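Local coordinates for protein pyridine synthase TbtD (Thermobispora bispora, PDB 5WA4) that probably catalyses the [4+2] aza-cycloaddition that forms the pyridine of thiomuracin, and binds a fragment of the N-terminal leader peptide, at residues Ala44-His49 against Ser150-Leu155; Ala141-Asp146 against Arg247-Arg252; Val173-Ala178 against Asn319-His324. All blocks are in the same frame, centred on the assembly; numbering follows the deposited sequence.

How the contacts relate
From the N terminus, contact 1 closes a loop of 100 residues between strand 44-49 and helix 135-159, joining the antiparallel sheet to the helical part of the chain. Before that return is complete, residues 141-146 of the same helix open contact 2, which closes on 247-252, so these two cross. Contact 3 begins at 173-178, beyond the end of contact 1, and is in series with it, but crosses contact 2 by closing on 319-324. The centres of contacts 1 and 2 lie about 12 Å apart, and those of contacts 1 and 3 about 16 Å. Together they tie one sheet strand and four helices, with helix 135-159 shared by contacts 1 and 2.

Contact 1: Ala44-His49 against Ser150-Leu155; sequences AYFLRH and SVYHAL
With chi1 at 48°, Phe46 has its CG between the backbone N and the carbonyl carbon, and its ring projects from the strand toward Val151, whose CG1 is anti to the backbone N (chi1 176°) and comes to meet it. This is a strand-on-helix contact: 44-49 is an outermost strand of the four-stranded antiparallel sheet within this chain, and 150-155 belongs to the long helix 135-159. The short axes stay 11.7 Å apart at closest approach and are inclined at 52°, while the nearest CA atoms, those of Phe46 and Val151, are separated by 10.1 Å. Side chains therefore have to bridge the gap, and the Phe46 ring does most of it. Its CZ lies 4.0 Å from Val151 CG1, an oblique approach from the opposite direction. Tyr152 comes in across it: Tyr152 CE1 is also 4.0 Å from Phe46 CZ, and Tyr152 OH lies 3.6 Å from Phe46 CE2, at the edge of the Phe46 ring and near its plane. No hydrogen bond links the two segments. Arg327 of helix 307-328 adds a cation-pi contact to Phe46, and Arg31 does the same for Tyr152, so each aromatic ring has a cationic neighbour beyond the pair. Further along the strand Arg48 extends its chain from CG to NE toward the helix. Its NH2 forms a salt bridge with Asp23 OD1, and the same Arg48 NH2 presents the guanidinium edge to Leu155, with Leu155 CD1 at 4.1 Å.

Contact 2: Ala141-Asp146 against Arg247-Arg252; sequences ADFYAD and REWVRR
Two helices, 135-159 and 244-265, meet here through one buried aromatic pair, Phe143 with Trp249, and one partly exposed polar approach, Asp146 with Arg252. The CA atoms closest across the segments are those of Asp146 and Arg252, 7.5 Å apart. In the buried half, Phe143 has CG anti to its backbone N (chi1 167°), which carries the ring toward the second helix although its CB does not point straight there. Trp249 CH2 lies at the edge of the Phe143 ring, 3.6 Å from Phe143 CZ. The side chains run nearly perpendicular, and the rings meet obliquely, with planes at 82° and 6.0 Å between the centroids of the Phe143 ring and the Trp249 six-membered ring. The site lies in the helical part of this member of the lantibiotic dehydratase C-terminal family, where helix 307-328 also borders the pair: Cys320 touches Phe143 and His324 stacks on Trp249. At the other end, Arg252 bends at chi3 (-98°) and brings one face of its guanidinium over the carbonyl oxygen of Asp146. Although Arg252 NE is 2.9 Å from Asp146 O, the angle is poor and this is not a hydrogen bond. The opposite guanidinium face carries Glu248, four residues earlier on the same helix, whose OE1 forms a charge-only salt bridge with Arg252 NH1 at 3.5 Å; the oxygen stands above the guanidinium, so no N-H points at it. The Asp146 carboxylate itself remains distant, Asp146 OD1 being 6.0 Å from Arg252 NE.

Contact 3: Val173-Ala178 against Asn319-His324; sequences VATAHA and NCTYLH
Thr175 and Thr321 point their CB atoms toward each other's helices, but the two side chains pass alongside each other, running opposite ways, instead of meeting head-on. The hydroxyls end up as neighbours, Thr175 OG1 lying 3.2 Å from Thr321 OG1. The methyl group of Thr175 joins in from beside its hydroxyl, with Thr175 CG2 at 3.8 Å from Thr321 OG1. Both threonines place OG1 beside the backbone N, with chi1 -58° at Thr175 and -67° at Thr321, a setting in which each hydroxyl can turn back to its own helix: Thr175 OG1 hydrogen-bonds to Leu171 O, and Thr321 OG1 makes a weak bond to Val317 O. The contact is a buried point of approach between helices 164-178 and 307-328, and only 64 Å² of surface is covered, as expected when a single pair touches and the CA atoms of Thr175 and Thr321 come within 7.7 Å. Trp249 of helix 244-265 brings its NE1 to both Thr175 OG1 and Thr321 OG1, each a probable hydrogen bond and the one to Thr175 the shorter, consistent with one indole N-H shared between two oxygens. Leu253, one turn further along that helix, packs against both threonines and supplies an apolar neighbour for these buried hydroxyl-bearing side chains.

Contact 1: Ala44-His49 against Ser150-Leu155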
loop_
_atom_site.group_PDB
_atom_site.type_symbol
_atom_site.label_atom_id
_atom_site.label_comp_id
_atom_site.label_asym_id
_atom_site.label_seq_id
_atom_site.Cartn_x
_atom_site.Cartn_y
_atom_site.Cartn_z
ATOM N N ALA E 44 -33.965 -25.427 -19.480
ATOM C CA ALA E 44 -33.018 -24.903 -20.441
ATOM C C ALA E 44 -32.750 -23.412 -20.233
ATOM O O ALA E 44 -33.551 -22.692 -19.612
ATOM C CB ALA E 44 -33.519 -25.160 -21.840
ATOM N N TYR E 45 -31.600 -22.968 -20.737
ATOM C CA TYR E 45 -31.264 -21.552 -20.768
ATOM C C TYR E 45 -30.115 -21.299 -21.736
ATOM O O TYR E 45 -29.402 -22.229 -22.145
ATOM C CB TYR E 45 -30.931 -21.024 -19.356
ATOM C CG TYR E 45 -29.569 -21.388 -18.782
ATOM C CD1 TYR E 45 -29.367 -22.594 -18.115
ATOM C CD2 TYR E 45 -28.500 -20.497 -18.847
ATOM C CE1 TYR E 45 -28.121 -22.918 -17.554
ATOM C CE2 TYR E 45 -27.251 -20.814 -18.285
ATOM C CZ TYR E 45 -27.070 -22.027 -17.641
ATOM O OH TYR E 45 -25.845 -22.344 -17.082
ATOM N N PHE E 46 -29.957 -20.035 -22.118
ATOM C CA PHE E 46 -28.899 -19.649 -23.038
ATOM C C PHE E 46 -28.141 -18.463 -22.466
ATOM O O PHE E 46 -28.678 -17.709 -21.648
ATOM C CB PHE E 46 -29.465 -19.325 -24.447
ATOM C CG PHE E 46 -30.664 -18.405 -24.432
ATOM C CD1 PHE E 46 -30.512 -17.043 -24.571
ATOM C CD2 PHE E 46 -31.944 -18.910 -24.255
ATOM C CE1 PHE E 46 -31.608 -16.203 -24.547
ATOM C CE2 PHE E 46 -33.051 -18.068 -24.226
ATOM C CZ PHE E 46 -32.880 -16.717 -24.370
ATOM N N LEU E 47 -26.890 -18.320 -22.893
ATOM C CA LEU E 47 -26.081 -17.151 -22.574
ATOM C C LEU E 47 -25.337 -16.589 -23.804
ATOM O O LEU E 47 -24.956 -17.348 -24.724
ATOM C CB LEU E 47 -25.055 -17.506 -21.496
ATOM C CG LEU E 47 -25.557 -18.012 -20.144
ATOM C CD1 LEU E 47 -24.410 -18.636 -19.377
ATOM C CD2 LEU E 47 -26.216 -16.894 -19.349
ATOM N N ARG E 48 -25.107 -15.274 -23.808
ATOM C CA ARG E 48 -24.192 -14.683 -24.785
ATOM C C ARG E 48 -22.769 -14.693 -24.268
ATOM O O ARG E 48 -22.544 -14.537 -23.070
ATOM C CB ARG E 48 -24.577 -13.246 -25.110
ATOM C CG ARG E 48 -26.033 -13.047 -25.313
ATOM C CD ARG E 48 -26.347 -11.601 -25.360
ATOM N NE ARG E 48 -27.780 -11.386 -25.518
ATOM C CZ ARG E 48 -28.314 -10.460 -26.310
ATOM N NH1 ARG E 48 -27.525 -9.709 -27.052
ATOM N NH2 ARG E 48 -29.635 -10.297 -26.378
ATOM N N HIS E 49 -21.816 -14.852 -25.175
ATOM C CA HIS E 49 -20.401 -14.714 -24.860
ATOM C C HIS E 49 -19.573 -14.297 -26.106
ATOM O O HIS E 49 -19.992 -14.517 -27.248
ATOM C CB HIS E 49 -19.841 -16.020 -24.290
ATOM C CG HIS E 49 -18.581 -15.834 -23.506
ATOM N ND1 HIS E 49 -17.329 -15.947 -24.071
ATOM C CD2 HIS E 49 -18.379 -15.517 -22.203
ATOM C CE1 HIS E 49 -16.409 -15.717 -23.148
ATOM N NE2 HIS E 49 -17.020 -15.455 -22.005
ATOM N N SER E 150 -38.767 -14.087 -19.140
ATOM C CA SER E 150 -38.591 -12.661 -18.900
ATOM C C SER E 150 -37.655 -12.070 -19.953
ATOM O O SER E 150 -37.661 -10.850 -20.206
ATOM C CB SER E 150 -38.052 -12.391 -17.491
ATOM O OG SER E 150 -39.112 -12.258 -16.570
ATOM N N VAL E 151 -36.854 -12.942 -20.560
ATOM C CA VAL E 151 -35.980 -12.522 -21.631
ATOM C C VAL E 151 -36.816 -12.209 -22.871
ATOM O O VAL E 151 -36.803 -11.067 -23.348
ATOM C CB VAL E 151 -34.933 -13.572 -21.945
ATOM C CG1 VAL E 151 -34.110 -13.156 -23.133
ATOM C CG2 VAL E 151 -34.033 -13.745 -20.748
ATOM N N TYR E 152 -37.551 -13.211 -23.362
ATOM C CA TYR E 152 -38.410 -13.076 -24.541
ATOM C C TYR E 152 -39.313 -11.839 -24.493
ATOM O O TYR E 152 -39.323 -11.012 -25.419
ATOM C CB TYR E 152 -39.271 -14.312 -24.703
ATOM C CG TYR E 152 -38.493 -15.593 -24.808
ATOM C CD1 TYR E 152 -37.355 -15.667 -25.587
ATOM C CD2 TYR E 152 -38.902 -16.742 -24.128
ATOM C CE1 TYR E 152 -36.634 -16.848 -25.690
ATOM C CE2 TYR E 152 -38.189 -17.934 -24.233
ATOM C CZ TYR E 152 -37.056 -17.973 -25.013
ATOM O OH TYR E 152 -36.334 -19.129 -25.138
ATOM N N HIS E 153 -40.056 -11.723 -23.398
ATOM C CA HIS E 153 -40.903 -10.563 -23.134
ATOM C C HIS E 153 -40.128 -9.263 -23.327
ATOM O O HIS E 153 -40.592 -8.362 -24.023
ATOM C CB HIS E 153 -41.468 -10.644 -21.716
ATOM C CG HIS E 153 -42.545 -9.645 -21.425
ATOM N ND1 HIS E 153 -42.277 -8.379 -20.944
ATOM C CD2 HIS E 153 -43.894 -9.739 -21.502
ATOM C CE1 HIS E 153 -43.414 -7.735 -20.748
ATOM N NE2 HIS E 153 -44.411 -8.537 -21.081
ATOM N N ALA E 154 -38.940 -9.179 -22.736
ATOM C CA ALA E 154 -38.107 -7.991 -22.865
ATOM C C ALA E 154 -37.614 -7.787 -24.305
ATOM O O ALA E 154 -37.591 -6.658 -24.808
ATOM C CB ALA E 154 -36.936 -8.072 -21.917
ATOM N N LEU E 155 -37.222 -8.871 -24.968
ATOM C CA LEU E 155 -36.686 -8.749 -26.313
ATOM C C LEU E 155 -37.810 -8.408 -27.276
ATOM O O LEU E 155 -37.616 -7.601 -28.174
ATOM C CB LEU E 155 -35.964 -10.028 -26.759
ATOM C CG LEU E 155 -34.680 -10.298 -25.951
ATOM C CD1 LEU E 155 -33.676 -11.171 -26.692
ATOM C CD2 LEU E 155 -34.015 -9.000 -25.502
#

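Contact 2: Ala141-Asp146 against Arg247-Arg252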
loop_
_atom_site.group_PDB
_atom_site.type_symbol
_atom_site.label_atom_id
_atom_site.label_comp_id
_atom_site.label_asym_id
_atom_site.label_seq_id
_atom_site.Cartn_x
_atom_site.Cartn_y
_atom_site.Cartn_z
ATOM N N ALA E 141 -27.816 -21.349 -12.682
ATOM C CA ALA E 141 -28.519 -22.119 -13.694
ATOM C C ALA E 141 -30.036 -22.108 -13.474
ATOM O O ALA E 141 -30.794 -21.877 -14.417
ATOM C CB ALA E 141 -27.994 -23.548 -13.727
ATOM N N ASP E 142 -30.477 -22.355 -12.243
ATOM C CA ASP E 142 -31.902 -22.305 -11.933
ATOM C C ASP E 142 -32.441 -20.928 -12.254
ATOM O O ASP E 142 -33.499 -20.784 -12.886
ATOM C CB ASP E 142 -32.183 -22.630 -10.460
ATOM C CG ASP E 142 -32.166 -24.132 -10.153
ATOM O OD1 ASP E 142 -31.780 -24.947 -11.029
ATOM O OD2 ASP E 142 -32.518 -24.480 -8.997
ATOM N N PHE E 143 -31.706 -19.912 -11.811
ATOM C CA PHE E 143 -32.124 -18.541 -12.057
ATOM C C PHE E 143 -32.275 -18.244 -13.555
ATOM O O PHE E 143 -33.229 -17.597 -13.962
ATOM C CB PHE E 143 -31.144 -17.536 -11.440
ATOM C CG PHE E 143 -31.355 -16.136 -11.927
ATOM C CD1 PHE E 143 -32.361 -15.347 -11.381
ATOM C CD2 PHE E 143 -30.582 -15.622 -12.979
ATOM C CE1 PHE E 143 -32.590 -14.056 -11.845
ATOM C CE2 PHE E 143 -30.798 -14.340 -13.457
ATOM C CZ PHE E 143 -31.811 -13.546 -12.887
ATOM N N TYR E 144 -31.324 -18.696 -14.360
ATOM C CA TYR E 144 -31.336 -18.359 -15.765
ATOM C C TYR E 144 -32.558 -19.008 -16.401
ATOM O O TYR E 144 -33.306 -18.357 -17.142
ATOM C CB TYR E 144 -30.023 -18.783 -16.459
ATOM C CG TYR E 144 -28.905 -17.760 -16.312
ATOM C CD1 TYR E 144 -29.157 -16.417 -16.495
ATOM C CD2 TYR E 144 -27.601 -18.132 -15.981
ATOM C CE1 TYR E 144 -28.153 -15.473 -16.371
ATOM C CE2 TYR E 144 -26.592 -17.185 -15.846
ATOM C CZ TYR E 144 -26.879 -15.850 -16.046
ATOM O OH TYR E 144 -25.912 -14.859 -15.921
ATOM N N ALA E 145 -32.772 -20.278 -16.077
ATOM C CA ALA E 145 -33.934 -21.012 -16.564
ATOM C C ALA E 145 -35.250 -20.340 -16.151
ATOM O O ALA E 145 -36.151 -20.148 -16.957
ATOM C CB ALA E 145 -33.892 -22.446 -16.056
ATOM N N ASP E 146 -35.363 -19.977 -14.886
ATOM C CA ASP E 146 -36.619 -19.446 -14.406
ATOM C C ASP E 146 -36.928 -18.087 -15.039
ATOM O O ASP E 146 -38.096 -17.696 -15.117
ATOM C CB ASP E 146 -36.603 -19.348 -12.876
ATOM C CG ASP E 146 -36.426 -20.700 -12.213
ATOM O OD1 ASP E 146 -36.735 -21.730 -12.858
ATOM O OD2 ASP E 146 -35.974 -20.743 -11.045
ATOM N N ARG E 247 -43.855 -6.799 -11.821
ATOM C CA ARG E 247 -44.471 -7.722 -10.889
ATOM C C ARG E 247 -43.968 -9.135 -11.056
ATOM O O ARG E 247 -43.736 -9.827 -10.059
ATOM C CB ARG E 247 -45.999 -7.698 -11.003
ATOM C CG ARG E 247 -46.500 -6.548 -10.249
ATOM C CD ARG E 247 -47.159 -6.991 -8.951
ATOM N NE ARG E 247 -46.749 -5.993 -7.966
ATOM C CZ ARG E 247 -46.900 -6.086 -6.645
ATOM N NH1 ARG E 247 -47.512 -7.119 -6.096
ATOM N NH2 ARG E 247 -46.422 -5.138 -5.857
ATOM N N GLU E 248 -43.755 -9.582 -12.286
ATOM C CA GLU E 248 -43.299 -10.948 -12.360
ATOM C C GLU E 248 -41.833 -11.037 -12.064
ATOM O O GLU E 248 -41.377 -12.068 -11.574
ATOM C CB GLU E 248 -43.595 -11.617 -13.685
ATOM C CG GLU E 248 -44.904 -12.318 -13.549
ATOM C CD GLU E 248 -44.830 -13.819 -13.783
ATOM O OE1 GLU E 248 -43.737 -14.344 -14.117
ATOM O OE2 GLU E 248 -45.868 -14.477 -13.527
ATOM N N TRP E 249 -41.100 -9.960 -12.316
ATOM C CA TRP E 249 -39.691 -9.972 -12.002
ATOM C C TRP E 249 -39.542 -10.203 -10.520
ATOM O O TRP E 249 -38.891 -11.164 -10.124
ATOM C CB TRP E 249 -38.995 -8.680 -12.404
ATOM C CG TRP E 249 -37.507 -8.751 -12.151
ATOM C CD1 TRP E 249 -36.777 -7.996 -11.259
ATOM C CD2 TRP E 249 -36.572 -9.645 -12.772
ATOM N NE1 TRP E 249 -35.446 -8.365 -11.313
ATOM C CE2 TRP E 249 -35.303 -9.373 -12.230
ATOM C CE3 TRP E 249 -36.688 -10.645 -13.731
ATOM C CZ2 TRP E 249 -34.175 -10.060 -12.619
ATOM C CZ3 TRP E 249 -35.558 -11.327 -14.115
ATOM C CH2 TRP E 249 -34.322 -11.035 -13.564
ATOM N N VAL E 250 -40.122 -9.313 -9.718
ATOM C CA VAL E 250 -40.037 -9.440 -8.271
ATOM C C VAL E 250 -40.461 -10.833 -7.803
ATOM O O VAL E 250 -39.690 -11.551 -7.160
ATOM C CB VAL E 250 -40.902 -8.408 -7.560
ATOM C CG1 VAL E 250 -40.973 -8.747 -6.074
ATOM C CG2 VAL E 250 -40.344 -7.005 -7.774
ATOM N N ARG E 251 -41.663 -11.234 -8.197
ATOM C CA ARG E 251 -42.273 -12.484 -7.747
ATOM C C ARG E 251 -41.405 -13.730 -7.988
ATOM O O ARG E 251 -41.526 -14.736 -7.286
ATOM C CB ARG E 251 -43.630 -12.652 -8.431
ATOM C CG ARG E 251 -44.381 -13.845 -7.986
ATOM C CD ARG E 251 -45.498 -14.171 -8.907
ATOM N NE ARG E 251 -46.091 -12.953 -9.396
ATOM C CZ ARG E 251 -46.523 -12.790 -10.639
ATOM N NH1 ARG E 251 -46.518 -13.810 -11.496
ATOM N NH2 ARG E 251 -47.042 -11.626 -10.992
ATOM N N ARG E 252 -40.509 -13.626 -8.955
ATOM C CA ARG E 252 -39.682 -14.719 -9.446
ATOM C C ARG E 252 -38.303 -14.661 -8.793
ATOM O O ARG E 252 -37.515 -15.610 -8.859
ATOM C CB ARG E 252 -39.560 -14.611 -10.972
ATOM C CG ARG E 252 -38.777 -15.690 -11.686
ATOM C CD ARG E 252 -39.291 -15.798 -13.129
ATOM N NE ARG E 252 -40.263 -16.883 -13.318
ATOM C CZ ARG E 252 -41.059 -17.011 -14.378
ATOM N NH1 ARG E 252 -41.022 -16.102 -15.350
ATOM N NH2 ARG E 252 -41.902 -18.039 -14.464
#

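Contact 3: Val173-Ala178 against Asn319-His324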
loop_
_atom_site.group_PDB
_atom_site.type_symbol
_atom_site.label_atom_id
_atom_site.label_comp_id
_atom_site.label_asym_id
_atom_site.label_seq_id
_atom_site.Cartn_x
_atom_site.Cartn_y
_atom_site.Cartn_z
ATOM N N VAL E 173 -34.544 -0.927 -10.517
ATOM C CA VAL E 173 -35.257 -0.227 -9.449
ATOM C C VAL E 173 -36.146 -1.177 -8.628
ATOM O O VAL E 173 -36.217 -1.062 -7.409
ATOM C CB VAL E 173 -36.145 0.917 -10.023
ATOM C CG1 VAL E 173 -36.964 1.584 -8.924
ATOM C CG2 VAL E 173 -35.305 1.953 -10.733
ATOM N N ALA E 174 -36.819 -2.106 -9.306
ATOM C CA ALA E 174 -37.820 -2.957 -8.668
ATOM C C ALA E 174 -37.175 -3.925 -7.674
ATOM O O ALA E 174 -37.672 -4.114 -6.551
ATOM C CB ALA E 174 -38.614 -3.721 -9.706
ATOM N N THR E 175 -36.068 -4.530 -8.101
ATOM C CA THR E 175 -35.280 -5.398 -7.247
ATOM C C THR E 175 -34.779 -4.677 -5.982
ATOM O O THR E 175 -34.858 -5.236 -4.866
ATOM C CB THR E 175 -34.107 -5.986 -8.028
ATOM O OG1 THR E 175 -34.624 -6.708 -9.153
ATOM C CG2 THR E 175 -33.300 -6.942 -7.169
ATOM N N ALA E 176 -34.280 -3.450 -6.125
ATOM C CA ALA E 176 -33.759 -2.746 -4.951
ATOM C C ALA E 176 -34.871 -2.340 -4.019
ATOM O O ALA E 176 -34.638 -2.172 -2.825
ATOM C CB ALA E 176 -32.962 -1.528 -5.342
ATOM N N HIS E 177 -36.084 -2.158 -4.545
ATOM C CA HIS E 177 -37.179 -1.712 -3.676
ATOM C C HIS E 177 -37.803 -2.906 -2.956
ATOM O O HIS E 177 -38.018 -2.878 -1.742
ATOM C CB HIS E 177 -38.253 -0.948 -4.455
ATOM C CG HIS E 177 -39.240 -0.256 -3.570
ATOM N ND1 HIS E 177 -38.856 0.535 -2.508
ATOM C CD2 HIS E 177 -40.594 -0.277 -3.552
ATOM C CE1 HIS E 177 -39.930 0.993 -1.890
ATOM N NE2 HIS E 177 -40.997 0.515 -2.503
ATOM N N ALA E 178 -38.074 -3.957 -3.717
ATOM C CA ALA E 178 -38.798 -5.102 -3.218
ATOM C C ALA E 178 -37.911 -6.047 -2.412
ATOM O O ALA E 178 -38.275 -6.458 -1.315
ATOM C CB ALA E 178 -39.450 -5.850 -4.379
ATOM N N ASN E 319 -27.353 -8.833 -8.182
ATOM C CA ASN E 319 -26.338 -9.216 -9.150
ATOM C C ASN E 319 -26.894 -10.114 -10.233
ATOM O O ASN E 319 -26.473 -10.048 -11.389
ATOM C CB ASN E 319 -25.161 -9.886 -8.466
ATOM C CG ASN E 319 -24.007 -8.940 -8.298
ATOM O OD1 ASN E 319 -23.906 -8.235 -7.287
ATOM N ND2 ASN E 319 -23.149 -8.872 -9.317
ATOM N N CYS E 320 -27.852 -10.944 -9.860
ATOM C CA CYS E 320 -28.524 -11.778 -10.829
ATOM C C CYS E 320 -29.310 -10.877 -11.816
ATOM O O CYS E 320 -29.388 -11.159 -13.011
ATOM C CB CYS E 320 -29.436 -12.789 -10.107
ATOM S SG CYS E 320 -28.550 -14.294 -9.487
ATOM N N THR E 321 -29.877 -9.782 -11.318
ATOM C CA THR E 321 -30.561 -8.853 -12.192
ATOM C C THR E 321 -29.597 -8.293 -13.241
ATOM O O THR E 321 -29.892 -8.326 -14.454
ATOM C CB THR E 321 -31.182 -7.698 -11.419
ATOM O OG1 THR E 321 -32.246 -8.194 -10.606
ATOM C CG2 THR E 321 -31.732 -6.658 -12.378
ATOM N N TYR E 322 -28.452 -7.791 -12.779
ATOM C CA TYR E 322 -27.457 -7.261 -13.697
ATOM C C TYR E 322 -27.113 -8.336 -14.714
ATOM O O TYR E 322 -26.981 -8.034 -15.883
ATOM C CB TYR E 322 -26.198 -6.794 -12.966
ATOM C CG TYR E 322 -26.401 -5.637 -12.001
ATOM C CD1 TYR E 322 -27.484 -4.766 -12.133
ATOM C CD2 TYR E 322 -25.502 -5.414 -10.963
ATOM C CE1 TYR E 322 -27.662 -3.711 -11.250
ATOM C CE2 TYR E 322 -25.658 -4.364 -10.086
ATOM C CZ TYR E 322 -26.738 -3.512 -10.221
ATOM O OH TYR E 322 -26.904 -2.474 -9.313
ATOM N N LEU E 323 -27.009 -9.592 -14.283
ATOM C CA LEU E 323 -26.617 -10.671 -15.189
ATOM C C LEU E 323 -27.704 -10.946 -16.249
ATOM O O LEU E 323 -27.398 -11.382 -17.380
ATOM C CB LEU E 323 -26.291 -11.950 -14.405
ATOM C CG LEU E 323 -24.947 -12.150 -13.679
ATOM C CD1 LEU E 323 -24.966 -13.461 -12.948
ATOM C CD2 LEU E 323 -23.766 -12.156 -14.633
ATOM N N HIS E 324 -28.957 -10.670 -15.878
ATOM C CA HIS E 324 -30.108 -10.760 -16.775
ATOM C C HIS E 324 -29.989 -9.685 -17.855
ATOM O O HIS E 324 -30.040 -9.982 -19.039
ATOM C CB HIS E 324 -31.396 -10.582 -15.972
ATOM C CG HIS E 324 -32.671 -10.688 -16.767
ATOM N ND1 HIS E 324 -32.983 -11.784 -17.550
ATOM C CD2 HIS E 324 -33.739 -9.851 -16.852
ATOM C CE1 HIS E 324 -34.181 -11.613 -18.084
ATOM N NE2 HIS E 324 -34.665 -10.453 -17.670
#